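Local atomic coordinates of glycoside hydrolase, family 11\:clostridium cellulosome enzyme, dockerin type i\:polysaccharide (PDB entry 2C71), a protein that probably removes acetyl groups from plant cell-wall xylan as a metal-ion-dependent acetyl xylan esterase of carbohydrate esterase family 4. Residues 17-22 with 160-165. Numbering follows the deposited sequence.
Sequences NVLTAR and EPHPTP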
loop_
_atom_site.group_PDB
_atom_site.type_symbol
_atom_site.label_atom_id
_atom_site.label_comp_id
_atom_site.label_asym_id
_atom_site.label_seq_id
_atom_site.Cartn_x
_atom_site.Cartn_y
_atom_site.Cartn_z
ATOM N N ASN A 17 7.308 1.459 -13.894
ATOM C CA ASN A 17 8.774 1.393 -13.903
ATOM C C ASN A 17 9.415 2.714 -13.537
ATOM O O ASN A 17 10.412 2.719 -12.824
ATOM C CB ASN A 17 9.300 0.911 -15.222
ATOM C CG ASN A 17 9.080 -0.563 -15.466
ATOM O OD1 ASN A 17 8.806 -0.976 -16.662
ATOM N ND2 ASN A 17 9.204 -1.375 -14.480
ATOM N N VAL A 18 8.919 3.827 -14.018
ATOM C CA VAL A 18 9.501 5.114 -13.728
ATOM C C VAL A 18 9.089 5.623 -12.361
ATOM O O VAL A 18 9.931 5.903 -11.469
ATOM C CB VAL A 18 9.186 6.158 -14.823
ATOM C CG1 VAL A 18 9.803 7.504 -14.435
ATOM C CG2 VAL A 18 9.741 5.679 -16.170
ATOM N N LEU A 19 7.789 5.755 -12.105
ATOM C CA LEU A 19 7.340 6.417 -10.885
ATOM C C LEU A 19 7.594 5.557 -9.617
ATOM O O LEU A 19 7.947 6.093 -8.576
ATOM C CB LEU A 19 5.854 6.830 -10.950
ATOM C CG LEU A 19 5.630 8.247 -11.527
ATOM C CD1 LEU A 19 6.029 8.376 -12.962
ATOM C CD2 LEU A 19 4.208 8.691 -11.265
ATOM N N THR A 20 7.400 4.250 -9.721
ATOM C CA THR A 20 7.629 3.381 -8.573
ATOM C C THR A 20 9.095 3.371 -8.203
ATOM O O THR A 20 9.467 3.332 -7.029
ATOM C CB THR A 20 7.082 1.981 -8.828
ATOM O OG1 THR A 20 5.682 2.077 -9.140
ATOM C CG2 THR A 20 7.327 1.046 -7.649
ATOM N N ALA A 21 9.987 3.388 -9.219
ATOM C CA ALA A 21 11.428 3.429 -8.949
ATOM C C ALA A 21 11.806 4.674 -8.182
ATOM O O ALA A 21 12.721 4.622 -7.355
ATOM C CB ALA A 21 12.244 3.285 -10.215
ATOM N N ARG A 22 11.125 5.804 -8.399
ATOM C CA ARG A 22 11.427 6.992 -7.602
ATOM C C ARG A 22 11.188 6.761 -6.133
ATOM O O ARG A 22 11.963 7.212 -5.275
ATOM C CB ARG A 22 10.619 8.196 -8.088
ATOM C CG ARG A 22 10.879 8.628 -9.478
ATOM C CD ARG A 22 9.931 9.767 -9.837
ATOM N NE ARG A 22 10.122 10.078 -11.226
ATOM C CZ ARG A 22 9.267 10.777 -11.924
ATOM N NH1 ARG A 22 8.105 11.185 -11.387
ATOM N NH2 ARG A 22 9.561 11.059 -13.184
ATOM N N GLU A 160 1.148 13.389 -12.977
ATOM C CA GLU A 160 2.093 14.389 -12.464
ATOM C C GLU A 160 1.594 15.808 -12.620
ATOM O O GLU A 160 0.697 16.068 -13.428
ATOM C CB GLU A 160 3.431 14.183 -13.105
ATOM C CG GLU A 160 3.970 12.808 -12.701
ATOM C CD GLU A 160 5.308 12.473 -13.289
ATOM O OE1 GLU A 160 6.338 12.877 -12.717
ATOM O OE2 GLU A 160 5.318 11.770 -14.317
ATOM N N PRO A 161 2.122 16.748 -11.833
ATOM C CA PRO A 161 3.140 16.588 -10.784
ATOM C C PRO A 161 2.763 15.621 -9.685
ATOM O O PRO A 161 1.628 15.637 -9.227
ATOM C CB PRO A 161 3.353 18.000 -10.238
ATOM C CG PRO A 161 2.884 18.893 -11.292
ATOM C CD PRO A 161 1.791 18.166 -12.017
ATOM N N HIS A 162 3.736 14.807 -9.249
ATOM C CA HIS A 162 3.481 13.848 -8.206
ATOM C C HIS A 162 4.682 13.770 -7.246
ATOM O O HIS A 162 5.433 12.782 -7.253
ATOM C CB HIS A 162 3.179 12.456 -8.770
ATOM C CG HIS A 162 2.656 11.535 -7.718
ATOM N ND1 HIS A 162 1.600 11.834 -6.860
ATOM C CD2 HIS A 162 3.035 10.278 -7.427
ATOM C CE1 HIS A 162 1.385 10.785 -6.074
ATOM N NE2 HIS A 162 2.249 9.831 -6.398
ATOM N N PRO A 163 4.845 14.786 -6.394
ATOM C CA PRO A 163 6.045 14.854 -5.534
ATOM C C PRO A 163 5.939 14.018 -4.263
ATOM O O PRO A 163 6.490 14.393 -3.209
ATOM C CB PRO A 163 6.155 16.340 -5.210
ATOM C CG PRO A 163 4.690 16.791 -5.201
ATOM C CD PRO A 163 4.104 16.065 -6.391
ATOM N N THR A 164 5.322 12.842 -4.328
ATOM C CA THR A 164 5.322 11.934 -3.186
ATOM C C THR A 164 6.724 11.417 -2.817
ATOM O O THR A 164 7.065 11.393 -1.633
ATOM C CB THR A 164 4.257 10.880 -3.356
ATOM O OG1 THR A 164 2.981 11.531 -3.203
ATOM C CG2 THR A 164 4.428 9.716 -2.353
ATOM N N PRO A 165 7.574 11.072 -3.799
ATOM C CA PRO A 165 8.953 10.670 -3.399
ATOM C C PRO A 165 9.630 11.776 -2.582
ATOM O O PRO A 165 10.274 11.500 -1.562
ATOM C CB PRO A 165 9.658 10.391 -4.739
ATOM C CG PRO A 165 8.521 10.002 -5.680
ATOM C CD PRO A 165 7.361 10.893 -5.252
HETATM O O HOH W 1 6.794 10.860 -8.721
HETATM O O HOH W 2 7.759 10.962 -15.101
#
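R22 and E160 reach for each other from opposite directions and close a salt bridge between helix 17-30 and the segment leading into helix 164-177. The bond is short and nearly straight: R22 NH1 gives its hydrogen to E160 OE1 over 2.8 Å at 171°. It lies in the guanidinium plane but meets the oxygen from above the carboxylate plane; the two planes are 58° apart, and one N-H...O bond, not a paired side-on contact, joins them directly. E160 runs extended beyond CG (chi2 180°), which carries its carboxylate across to the arginine. Two waters add to the grip: one links R22 NH1 to the backbone O of H162, the other donates to E160 OE2 and is more weakly held by R22 NH2. L19 sets CD1 against one face of the guanidinium, off toward its rim, and 3.7 Å from E160 OE2. L19 CD2 lies 4.3 Å from H162 CD2, oblique to the ring. Farther along, the P165 ring packs on the aliphatic root of R22, with P165 CG 3.7 Å from R22 CB. T164 CB lies over one face of the H162 imidazole, near its rim; H162 NE2 is hydrogen-bonded to H155 O, and the side chain lies about 10 Å from the magnesium ion. P165 also touches V23 and K26, extending the packing along helix 17-30, while H162 and P163 lean on helix 135-145. The contact thus joins elements that follow strands 6-12 and 151-155, which pair in parallel in the main sheet of this NodB-type domain.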